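Local coordinates for protein SxtG (PDB 6U1R) that is an amidinotransferase of the saxitoxin biosynthetic pathway, probably transferring an amidino group to an amine acceptor by way of an amidino-cysteine intermediate, at residues N29-W34 / G377-Y382; V220-D225 / L269-P274; A152-Y157 / L185-Y190. All coordinates share one frame; numbering follows the deposited sequence.

Contact 1: N29-W34 / G377-Y382; sequences NSYNEW and GTLQSY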
loop_
_atom_site.group_PDB
_atom_site.type_symbol
_atom_site.label_atom_id
_atom_site.label_comp_id
_atom_site.label_asym_id
_atom_site.label_seq_id
_atom_site.Cartn_x
_atom_site.Cartn_y
_atom_site.Cartn_z
ATOM N N ASN A 29 3.089 -6.971 18.517
ATOM C CA ASN A 29 2.319 -8.146 18.938
ATOM C C ASN A 29 1.047 -7.619 19.614
ATOM O O ASN A 29 1.091 -7.262 20.790
ATOM C CB ASN A 29 3.125 -9.018 19.894
ATOM C CG ASN A 29 2.436 -10.315 20.210
ATOM O OD1 ASN A 29 2.666 -11.316 19.546
ATOM N ND2 ASN A 29 1.551 -10.300 21.222
ATOM N N SER A 30 -0.062 -7.559 18.870
ATOM C CA SER A 30 -1.332 -7.120 19.462
ATOM C C SER A 30 -2.486 -7.773 18.718
ATOM O O SER A 30 -2.618 -7.586 17.511
ATOM C CB SER A 30 -1.504 -5.599 19.441
ATOM O OG SER A 30 -2.716 -5.275 20.135
ATOM N N TYR A 31 -3.323 -8.512 19.446
ATOM C CA TYR A 31 -4.397 -9.303 18.866
ATOM C C TYR A 31 -5.793 -8.830 19.254
ATOM O O TYR A 31 -6.766 -9.348 18.704
ATOM C CB TYR A 31 -4.233 -10.771 19.278
ATOM C CG TYR A 31 -3.046 -11.455 18.651
ATOM C CD1 TYR A 31 -3.104 -11.924 17.348
ATOM C CD2 TYR A 31 -1.863 -11.650 19.370
ATOM C CE1 TYR A 31 -2.024 -12.587 16.775
ATOM C CE2 TYR A 31 -0.777 -12.295 18.793
ATOM C CZ TYR A 31 -0.871 -12.760 17.505
ATOM O OH TYR A 31 0.185 -13.411 16.923
ATOM N N ASN A 32 -5.917 -7.870 20.164
ATOM C CA ASN A 32 -7.216 -7.438 20.670
ATOM C C ASN A 32 -7.016 -6.113 21.399
ATOM O O ASN A 32 -5.902 -5.591 21.467
ATOM C CB ASN A 32 -7.806 -8.522 21.576
ATOM C CG ASN A 32 -6.841 -8.914 22.644
ATOM O OD1 ASN A 32 -6.447 -8.075 23.453
ATOM N ND2 ASN A 32 -6.378 -10.172 22.620
ATOM N N GLU A 33 -8.091 -5.581 21.974
ATOM C CA GLU A 33 -8.049 -4.244 22.569
ATOM C C GLU A 33 -7.657 -4.235 24.049
ATOM O O GLU A 33 -7.575 -3.152 24.633
ATOM C CB GLU A 33 -9.414 -3.548 22.411
ATOM C CG GLU A 33 -9.980 -3.538 20.972
ATOM C CD GLU A 33 -9.215 -2.640 19.988
ATOM O OE1 GLU A 33 -8.468 -1.742 20.432
ATOM O OE2 GLU A 33 -9.355 -2.866 18.755
ATOM N N TRP A 34 -7.394 -5.393 24.668
ATOM C CA TRP A 34 -7.357 -5.471 26.129
ATOM C C TRP A 34 -6.157 -6.200 26.726
ATOM O O TRP A 34 -5.957 -6.075 27.940
ATOM C CB TRP A 34 -8.620 -6.162 26.665
ATOM C CG TRP A 34 -8.799 -7.538 26.108
ATOM C CD1 TRP A 34 -8.138 -8.676 26.497
ATOM C CD2 TRP A 34 -9.686 -7.930 25.048
ATOM N NE1 TRP A 34 -8.556 -9.743 25.745
ATOM C CE2 TRP A 34 -9.509 -9.319 24.854
ATOM C CE3 TRP A 34 -10.619 -7.250 24.255
ATOM C CZ2 TRP A 34 -10.221 -10.031 23.896
ATOM C CZ3 TRP A 34 -11.317 -7.962 23.295
ATOM C CH2 TRP A 34 -11.133 -9.337 23.140
ATOM N N GLY A 377 0.249 -11.325 24.634
ATOM C CA GLY A 377 -0.793 -12.301 24.391
ATOM C C GLY A 377 -0.628 -13.023 23.070
ATOM O O GLY A 377 0.349 -12.835 22.341
ATOM N N THR A 378 -1.620 -13.865 22.788
ATOM C CA THR A 378 -1.656 -14.768 21.641
ATOM C C THR A 378 -3.006 -14.642 20.937
ATOM O O THR A 378 -3.922 -13.980 21.429
ATOM C CB THR A 378 -1.434 -16.218 22.086
ATOM O OG1 THR A 378 -2.337 -16.488 23.164
ATOM C CG2 THR A 378 0.003 -16.447 22.562
ATOM N N LEU A 379 -3.128 -15.290 19.776
ATOM C CA LEU A 379 -4.370 -15.291 19.001
ATOM C C LEU A 379 -5.339 -16.337 19.544
ATOM O O LEU A 379 -5.012 -17.530 19.571
ATOM C CB LEU A 379 -4.081 -15.580 17.531
ATOM C CG LEU A 379 -5.293 -15.610 16.595
ATOM C CD1 LEU A 379 -6.033 -14.257 16.614
ATOM C CD2 LEU A 379 -4.842 -15.955 15.179
ATOM N N GLN A 380 -6.535 -15.894 19.937
ATOM C CA GLN A 380 -7.581 -16.778 20.420
ATOM C C GLN A 380 -8.922 -16.397 19.802
ATOM O O GLN A 380 -9.088 -15.318 19.217
ATOM C CB GLN A 380 -7.650 -16.715 21.935
ATOM C CG GLN A 380 -6.309 -17.114 22.587
ATOM C CD GLN A 380 -6.033 -16.328 23.803
ATOM O OE1 GLN A 380 -5.302 -15.341 23.780
ATOM N NE2 GLN A 380 -6.664 -16.714 24.881
ATOM N N SER A 381 -9.885 -17.307 19.932
ATOM C CA SER A 381 -11.289 -17.020 19.669
ATOM C C SER A 381 -12.037 -16.931 20.993
ATOM O O SER A 381 -11.829 -17.756 21.894
ATOM C CB SER A 381 -11.925 -18.087 18.784
ATOM O OG SER A 381 -11.307 -18.119 17.511
ATOM N N TYR A 382 -12.924 -15.940 21.103
ATOM C CA TYR A 382 -13.543 -15.586 22.375
ATOM C C TYR A 382 -15.051 -15.793 22.426
ATOM O O TYR A 382 -15.661 -15.508 23.466
ATOM C CB TYR A 382 -13.256 -14.112 22.710
ATOM C CG TYR A 382 -11.804 -13.817 22.932
ATOM C CD1 TYR A 382 -10.968 -13.492 21.859
ATOM C CD2 TYR A 382 -11.247 -13.876 24.196
ATOM C CE1 TYR A 382 -9.625 -13.248 22.049
ATOM C CE2 TYR A 382 -9.883 -13.637 24.395
ATOM C CZ TYR A 382 -9.078 -13.321 23.302
ATOM O OH TYR A 382 -7.716 -13.084 23.455
HETATM O O HOH W 1 2.633 -13.990 21.522
HETATM O O HOH W 2 -6.389 -12.957 20.981
HETATM O O HOH W 3 -7.012 -12.301 25.780
#
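Tyr-31 and Tyr-382 each set CG opposite their own carbonyl carbon (chi1 -69° and -64°), and this swings both rings across to the facing loop. Tyr-31 lays one face over the backbone of the 377-382 loop, with CD2 3.6 Å from Thr-378 C. Over that face also stands Leu-379 CB, 3.7 Å from Tyr-31 CE1, in a CH-pi contact; a broad flat ring suits this extended backbone. Gly-377 O lies at the ring's edge and accepts an almost straight bond from Asn-29 ND2 at 3.0 Å; the same amide nitrogen also reaches Arg-375 O. Gly-377 O lies in the amide plane, whereas the nitrogen sits above the carbonyl plane. Gly-377 has backbone angles at which a CB would jam against the preceding carbonyl oxygen, hence the glycine. Farther along, Trp-34 directs its edge at a face of Tyr-382 in a T-shaped pair with planes 87° apart; Trp-34 CZ2 lies 3.5 Å from Tyr-382 CZ. Asn-32 shapes this corner: its OD1 closes an Asx turn by accepting from Trp-34 N, and also accepts from Asp-35 N. One water joins Trp-34 NE1 to Tyr-382 OH. Another links that hydroxyl to Asn-32 ND2, Thr-378 O and Gln-380 N. Ring surfaces and one direct amide-to-carbonyl bond thus join the two chain ends, with water linking hydroxyl and indole N-H.

Contact 2: V220-D225 / L269-P274; sequences VRCGRD and LMPLAP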
loop_
_atom_site.group_PDB
_atom_site.type_symbol
_atom_site.label_atom_id
_atom_site.label_comp_id
_atom_site.label_asym_id
_atom_site.label_seq_id
_atom_site.Cartn_x
_atom_site.Cartn_y
_atom_site.Cartn_z
ATOM N N VAL A 220 -12.621 -2.760 15.276
ATOM C CA VAL A 220 -12.106 -3.102 16.600
ATOM C C VAL A 220 -11.836 -4.601 16.636
ATOM O O VAL A 220 -12.478 -5.381 15.926
ATOM C CB VAL A 220 -13.064 -2.686 17.741
ATOM C CG1 VAL A 220 -12.975 -1.199 17.967
ATOM C CG2 VAL A 220 -14.502 -3.104 17.429
ATOM N N ARG A 221 -10.859 -5.005 17.461
ATOM C CA ARG A 221 -10.228 -6.326 17.362
ATOM C C ARG A 221 -10.529 -7.210 18.569
ATOM O O ARG A 221 -10.244 -6.821 19.709
ATOM C CB ARG A 221 -8.716 -6.157 17.220
ATOM C CG ARG A 221 -8.286 -5.488 15.875
ATOM C CD ARG A 221 -6.860 -4.957 15.878
ATOM N NE ARG A 221 -6.716 -4.068 17.020
ATOM C CZ ARG A 221 -5.780 -4.154 17.952
ATOM N NH1 ARG A 221 -4.773 -5.030 17.857
ATOM N NH2 ARG A 221 -5.850 -3.334 18.990
ATOM N N CYS A 222 -11.033 -8.428 18.301
ATOM C CA CYS A 222 -11.320 -9.444 19.330
ATOM C C CYS A 222 -10.686 -10.791 18.961
ATOM O O CYS A 222 -11.368 -11.808 18.835
ATOM C CB CYS A 222 -12.819 -9.659 19.523
ATOM S SG CYS A 222 -13.685 -8.195 20.102
ATOM N N GLY A 223 -9.373 -10.806 18.825
ATOM C CA GLY A 223 -8.692 -12.028 18.404
ATOM C C GLY A 223 -9.065 -12.393 16.985
ATOM O O GLY A 223 -8.972 -11.567 16.067
ATOM N N ARG A 224 -9.505 -13.641 16.787
ATOM C CA ARG A 224 -9.853 -14.117 15.455
ATOM C C ARG A 224 -11.084 -13.425 14.867
ATOM O O ARG A 224 -11.312 -13.538 13.656
ATOM C CB ARG A 224 -10.105 -15.628 15.472
ATOM C CG ARG A 224 -8.858 -16.467 15.659
ATOM C CD ARG A 224 -9.079 -17.918 15.274
ATOM N NE ARG A 224 -7.868 -18.712 15.496
ATOM C CZ ARG A 224 -6.902 -18.903 14.604
ATOM N NH1 ARG A 224 -6.977 -18.368 13.392
ATOM N NH2 ARG A 224 -5.844 -19.651 14.930
ATOM N N ASP A 225 -11.863 -12.715 15.678
ATOM C CA ASP A 225 -13.061 -12.022 15.220
ATOM C C ASP A 225 -12.837 -10.522 15.338
ATOM O O ASP A 225 -12.442 -10.031 16.404
ATOM C CB ASP A 225 -14.283 -12.471 16.023
ATOM C CG ASP A 225 -14.562 -13.932 15.834
ATOM O OD1 ASP A 225 -15.105 -14.284 14.768
ATOM O OD2 ASP A 225 -14.196 -14.732 16.728
ATOM N N LEU A 269 -18.849 0.760 19.250
ATOM C CA LEU A 269 -18.702 -0.638 19.660
ATOM C C LEU A 269 -17.280 -0.790 20.186
ATOM O O LEU A 269 -16.329 -0.731 19.396
ATOM C CB LEU A 269 -18.959 -1.568 18.474
ATOM C CG LEU A 269 -19.159 -3.052 18.776
ATOM C CD1 LEU A 269 -20.560 -3.339 19.294
ATOM C CD2 LEU A 269 -18.850 -3.881 17.548
ATOM N N MET A 270 -17.130 -1.001 21.494
ATOM C CA MET A 270 -15.816 -1.034 22.141
ATOM C C MET A 270 -15.647 -2.284 23.003
ATOM O O MET A 270 -16.115 -2.327 24.155
ATOM C CB MET A 270 -15.598 0.226 22.960
ATOM C CG MET A 270 -15.386 1.443 22.044
ATOM S SD MET A 270 -13.814 1.286 21.180
ATOM C CE MET A 270 -12.718 2.080 22.386
ATOM N N PRO A 271 -14.957 -3.298 22.494
ATOM C CA PRO A 271 -14.569 -4.436 23.340
ATOM C C PRO A 271 -13.686 -3.960 24.482
ATOM O O PRO A 271 -12.707 -3.241 24.270
ATOM C CB PRO A 271 -13.802 -5.354 22.374
ATOM C CG PRO A 271 -14.209 -4.890 20.995
ATOM C CD PRO A 271 -14.470 -3.434 21.114
ATOM N N LEU A 272 -14.023 -4.371 25.704
ATOM C CA LEU A 272 -13.230 -3.991 26.872
ATOM C C LEU A 272 -12.427 -5.135 27.475
ATOM O O LEU A 272 -11.361 -4.885 28.028
ATOM C CB LEU A 272 -14.125 -3.404 27.969
ATOM C CG LEU A 272 -14.964 -2.184 27.573
ATOM C CD1 LEU A 272 -15.729 -1.662 28.778
ATOM C CD2 LEU A 272 -14.100 -1.091 26.967
ATOM N N ALA A 273 -12.909 -6.363 27.357
ATOM C CA ALA A 273 -12.308 -7.551 27.944
ATOM C C ALA A 273 -13.027 -8.765 27.380
ATOM O O ALA A 273 -14.123 -8.639 26.843
ATOM C CB ALA A 273 -12.419 -7.540 29.479
ATOM N N PRO A 274 -12.426 -9.957 27.489
ATOM C CA PRO A 274 -13.145 -11.162 27.066
ATOM C C PRO A 274 -14.525 -11.227 27.700
ATOM O O PRO A 274 -14.664 -11.113 28.917
ATOM C CB PRO A 274 -12.224 -12.303 27.527
ATOM C CG PRO A 274 -10.863 -11.682 27.506
ATOM C CD PRO A 274 -11.082 -10.268 28.002
#
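Val-220 and Pro-271 meet where the edges of two three-stranded mixed sheets approach one another, 219-222 being outermost in one and 269-273 in the other, an arrangement consistent with neighbouring blades of the alpha/beta propeller of the amidinotransferase family. The strand axes run in roughly the same direction, 36° apart, and come no closer than 7.3 Å. Side chains therefore fill the gap, and no backbone hydrogen bond spans it.

Val-220 and Pro-271 do much of this filling. The valine CB already touches the proline ring, 3.7 Å from Pro-271 CD. There the side chain forks. CG2, lodged between the valine's own N and carbonyl carbon, reaches the opposite strand and lies 3.6 Å from Leu-269 O and 3.7 Å from Pro-271 CD. CG1 also lies against Leu-269 O, on which both methyls converge, and comes within 4.1 Å of Met-270 SD. The methionine leaves its backbone pointing away from Val-220, and the bend at chi2 (-68°) helps set SD on this side. A beta-branched residue is apt here because its two methyls flank the Leu-269 carbonyl while reaching Pro-271 and Met-270. Leu-269 O is left against hydrocarbon and has no polar partner in the model.

The predicted active site is near: the side chains of Met-270 and Cys-368 are about 8 Å apart, and those of Val-220 and His-264 about 9 Å. Beyond Cys-222 the chain reverses in a type II' turn ending at Asp-225, with Gly-223 supplying the positive phi that its second position needs. Just before the reversal, the Cys-222 thiol rests on the outer part of the proline ring, with SG 3.5 Å from Pro-271 CG and nearly as close to CB.

Contact 3: A152-Y157 / L185-Y190; sequences ADRNRY and LFDAQY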
loop_
_atom_site.group_PDB
_atom_site.type_symbol
_atom_site.label_atom_id
_atom_site.label_comp_id
_atom_site.label_asym_id
_atom_site.label_seq_id
_atom_site.Cartn_x
_atom_site.Cartn_y
_atom_site.Cartn_z
ATOM N N ALA A 152 -9.774 7.156 2.489
ATOM C CA ALA A 152 -10.587 7.877 1.499
ATOM C C ALA A 152 -10.361 9.384 1.521
ATOM O O ALA A 152 -10.655 10.062 0.522
ATOM C CB ALA A 152 -12.073 7.587 1.727
ATOM N N ASP A 153 -9.850 9.924 2.626
ATOM C CA ASP A 153 -9.673 11.368 2.759
ATOM C C ASP A 153 -8.370 11.796 2.083
ATOM O O ASP A 153 -7.267 11.481 2.555
ATOM C CB ASP A 153 -9.711 11.753 4.235
ATOM C CG ASP A 153 -9.781 13.258 4.442
ATOM O OD1 ASP A 153 -9.196 13.988 3.616
ATOM O OD2 ASP A 153 -10.416 13.699 5.423
ATOM N N ARG A 154 -8.506 12.506 0.954
ATOM C CA ARG A 154 -7.359 12.987 0.195
ATOM C C ARG A 154 -6.344 13.726 1.057
ATOM O O ARG A 154 -5.144 13.597 0.841
ATOM C CB ARG A 154 -7.839 13.911 -0.931
ATOM C CG ARG A 154 -8.588 13.211 -2.047
ATOM C CD ARG A 154 -9.288 14.251 -2.909
ATOM N NE ARG A 154 -9.859 13.671 -4.122
ATOM C CZ ARG A 154 -10.818 14.246 -4.841
ATOM N NH1 ARG A 154 -11.331 15.426 -4.460
ATOM N NH2 ARG A 154 -11.257 13.652 -5.947
ATOM N N ASN A 155 -6.797 14.539 2.014
ATOM C CA ASN A 155 -5.835 15.297 2.809
ATOM C C ASN A 155 -4.984 14.407 3.702
ATOM O O ASN A 155 -3.968 14.871 4.229
ATOM C CB ASN A 155 -6.556 16.336 3.653
ATOM C CG ASN A 155 -7.211 17.401 2.817
ATOM O OD1 ASN A 155 -8.318 17.210 2.330
ATOM N ND2 ASN A 155 -6.516 18.531 2.616
ATOM N N ARG A 156 -5.380 13.153 3.904
ATOM C CA ARG A 156 -4.640 12.227 4.756
ATOM C C ARG A 156 -3.767 11.253 3.964
ATOM O O ARG A 156 -3.235 10.306 4.539
ATOM C CB ARG A 156 -5.638 11.478 5.660
ATOM C CG ARG A 156 -6.631 12.418 6.348
ATOM C CD ARG A 156 -7.481 11.712 7.392
ATOM N NE ARG A 156 -6.727 11.396 8.604
ATOM C CZ ARG A 156 -7.269 10.904 9.711
ATOM N NH1 ARG A 156 -8.569 10.670 9.764
ATOM N NH2 ARG A 156 -6.506 10.678 10.777
ATOM N N TYR A 157 -3.542 11.522 2.671
ATOM C CA TYR A 157 -2.827 10.612 1.773
ATOM C C TYR A 157 -1.429 10.269 2.271
ATOM O O TYR A 157 -0.917 9.174 1.992
ATOM C CB TYR A 157 -2.695 11.277 0.408
ATOM C CG TYR A 157 -2.784 10.391 -0.823
ATOM C CD1 TYR A 157 -3.883 9.578 -1.047
ATOM C CD2 TYR A 157 -1.807 10.453 -1.800
ATOM C CE1 TYR A 157 -3.981 8.829 -2.205
ATOM C CE2 TYR A 157 -1.889 9.724 -2.947
ATOM C CZ TYR A 157 -2.985 8.920 -3.159
ATOM O OH TYR A 157 -3.022 8.202 -4.339
ATOM N N LEU A 185 -8.497 7.979 -5.502
ATOM C CA LEU A 185 -9.336 9.026 -4.941
ATOM C C LEU A 185 -9.799 10.001 -6.025
ATOM O O LEU A 185 -9.890 11.210 -5.803
ATOM C CB LEU A 185 -8.630 9.746 -3.788
ATOM C CG LEU A 185 -8.148 8.816 -2.655
ATOM C CD1 LEU A 185 -7.583 9.616 -1.458
ATOM C CD2 LEU A 185 -9.276 7.910 -2.195
ATOM N N PHE A 186 -10.141 9.448 -7.191
ATOM C CA PHE A 186 -10.872 10.202 -8.198
ATOM C C PHE A 186 -12.229 10.661 -7.658
ATOM O O PHE A 186 -12.775 10.123 -6.684
ATOM C CB PHE A 186 -11.108 9.343 -9.451
ATOM C CG PHE A 186 -9.871 9.016 -10.254
ATOM C CD1 PHE A 186 -8.617 9.527 -9.940
ATOM C CD2 PHE A 186 -9.982 8.183 -11.358
ATOM C CE1 PHE A 186 -7.505 9.215 -10.720
ATOM C CE2 PHE A 186 -8.879 7.881 -12.136
ATOM C CZ PHE A 186 -7.646 8.399 -11.822
ATOM N N ASP A 187 -12.818 11.639 -8.355
ATOM C CA ASP A 187 -14.161 12.072 -7.995
ATOM C C ASP A 187 -15.145 10.906 -7.945
ATOM O O ASP A 187 -16.100 10.947 -7.170
ATOM C CB ASP A 187 -14.667 13.128 -8.983
ATOM C CG ASP A 187 -14.052 14.500 -8.761
ATOM O OD1 ASP A 187 -13.331 14.723 -7.761
ATOM O OD2 ASP A 187 -14.324 15.383 -9.607
ATOM N N ALA A 188 -14.928 9.859 -8.755
ATOM C CA ALA A 188 -15.848 8.720 -8.780
ATOM C C ALA A 188 -15.961 7.991 -7.435
ATOM O O ALA A 188 -16.903 7.215 -7.247
ATOM C CB ALA A 188 -15.426 7.721 -9.857
ATOM N N GLN A 189 -15.014 8.200 -6.517
ATOM C CA GLN A 189 -15.049 7.585 -5.192
ATOM C C GLN A 189 -16.059 8.254 -4.260
ATOM O O GLN A 189 -16.320 7.731 -3.174
ATOM C CB GLN A 189 -13.631 7.619 -4.588
ATOM C CG GLN A 189 -13.479 6.923 -3.213
ATOM C CD GLN A 189 -13.828 5.444 -3.232
ATOM O OE1 GLN A 189 -13.935 4.831 -4.288
ATOM N NE2 GLN A 189 -14.009 4.859 -2.036
ATOM N N TYR A 190 -16.674 9.371 -4.671
ATOM C CA TYR A 190 -17.551 10.136 -3.799
ATOM C C TYR A 190 -18.872 10.422 -4.509
ATOM O O TYR A 190 -18.891 10.703 -5.710
ATOM C CB TYR A 190 -16.883 11.459 -3.372
ATOM C CG TYR A 190 -15.437 11.306 -2.962
ATOM C CD1 TYR A 190 -15.102 10.764 -1.734
ATOM C CD2 TYR A 190 -14.412 11.696 -3.813
ATOM C CE1 TYR A 190 -13.754 10.609 -1.352
ATOM C CE2 TYR A 190 -13.080 11.555 -3.454
ATOM C CZ TYR A 190 -12.757 11.009 -2.218
ATOM O OH TYR A 190 -11.423 10.871 -1.892
HETATM O O HOH W 4 -13.532 16.874 -5.838
#
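Two short 3-10 turns, 154-155 and 187-189, are joined by the salt bridge from Arg-154 to Asp-187, the first of them in a loop that passes close to the predicted active-site residue Asp-215, whose side chain is about 5 Å from that of Ala-152. Extended from CG to NE, the arginine reaches the 185-190 loop with its guanidinium edge leading. It grips Leu-185 O side-on, through NE at 3.0 Å and NH2 at 2.8 Å, and both bonds to this single carbonyl lie close to the guanidinium plane. NH2 uses its second N-H for Asp-187 OD1, at 3.0 Å and 172°, meeting the carboxylate oxygen on its anti side. A water bridges NH1 to the same OD1. Arginine fits the place because its planar array of N-H groups can serve a carbonyl and a carboxylate together, and these bonds should fix its rotation.

Over one guanidinium face comes Tyr-190, its CE2 3.8 Å from Arg-154 CZ, with ring and guanidinium planes 78° apart, and Trp-124 adds a cation-pi contact to the arginine. The backbone that carries Arg-154 is itself shaped by an Asx turn, in which Asp-153 OD1 accepts from Asn-155 N. Ala-152 O, just before this turn, accepts from the Tyr-190 hydroxyl at 2.7 Å, nearly along the C=O axis.

Leu-185 adds an apolar side to the contact with its branched end: CD1 is 3.7 Å from Ala-152 O and equally near Tyr-157 CD1, while CD2 packs on Ala-152. Tyr-157 turns its own hydroxyl to Pro-183 O and packs on Phe-158 of the second subunit, and at the same interface the Phe-186 ring makes an edge-to-face pair with Trp-161 of that subunit.

How the contacts relate
Contacts 1 and 2 form one continuous region, their centres 8 Å apart. Gly-223 N lies 3.0 Å from Tyr-31 O and Arg-224 N 3.0 Å from Gln-380 O, both probable hydrogen bonds, so the turn of contact 2 is held between the two loops of contact 1. Contact 3 lies across the centre of the chain from contact 2, with centres about 29 Å apart and nearest atoms about 15 Å apart. Both nevertheless lie near the predicted catalytic residues: contact 2 approaches Cys-368 and His-264, and contact 3 approaches Asp-215 and also His-264, the side chain of Asp-153 being about 8 Å from that of His-264. Contact 1 lies away from these sites and, in sequence, encloses the other two.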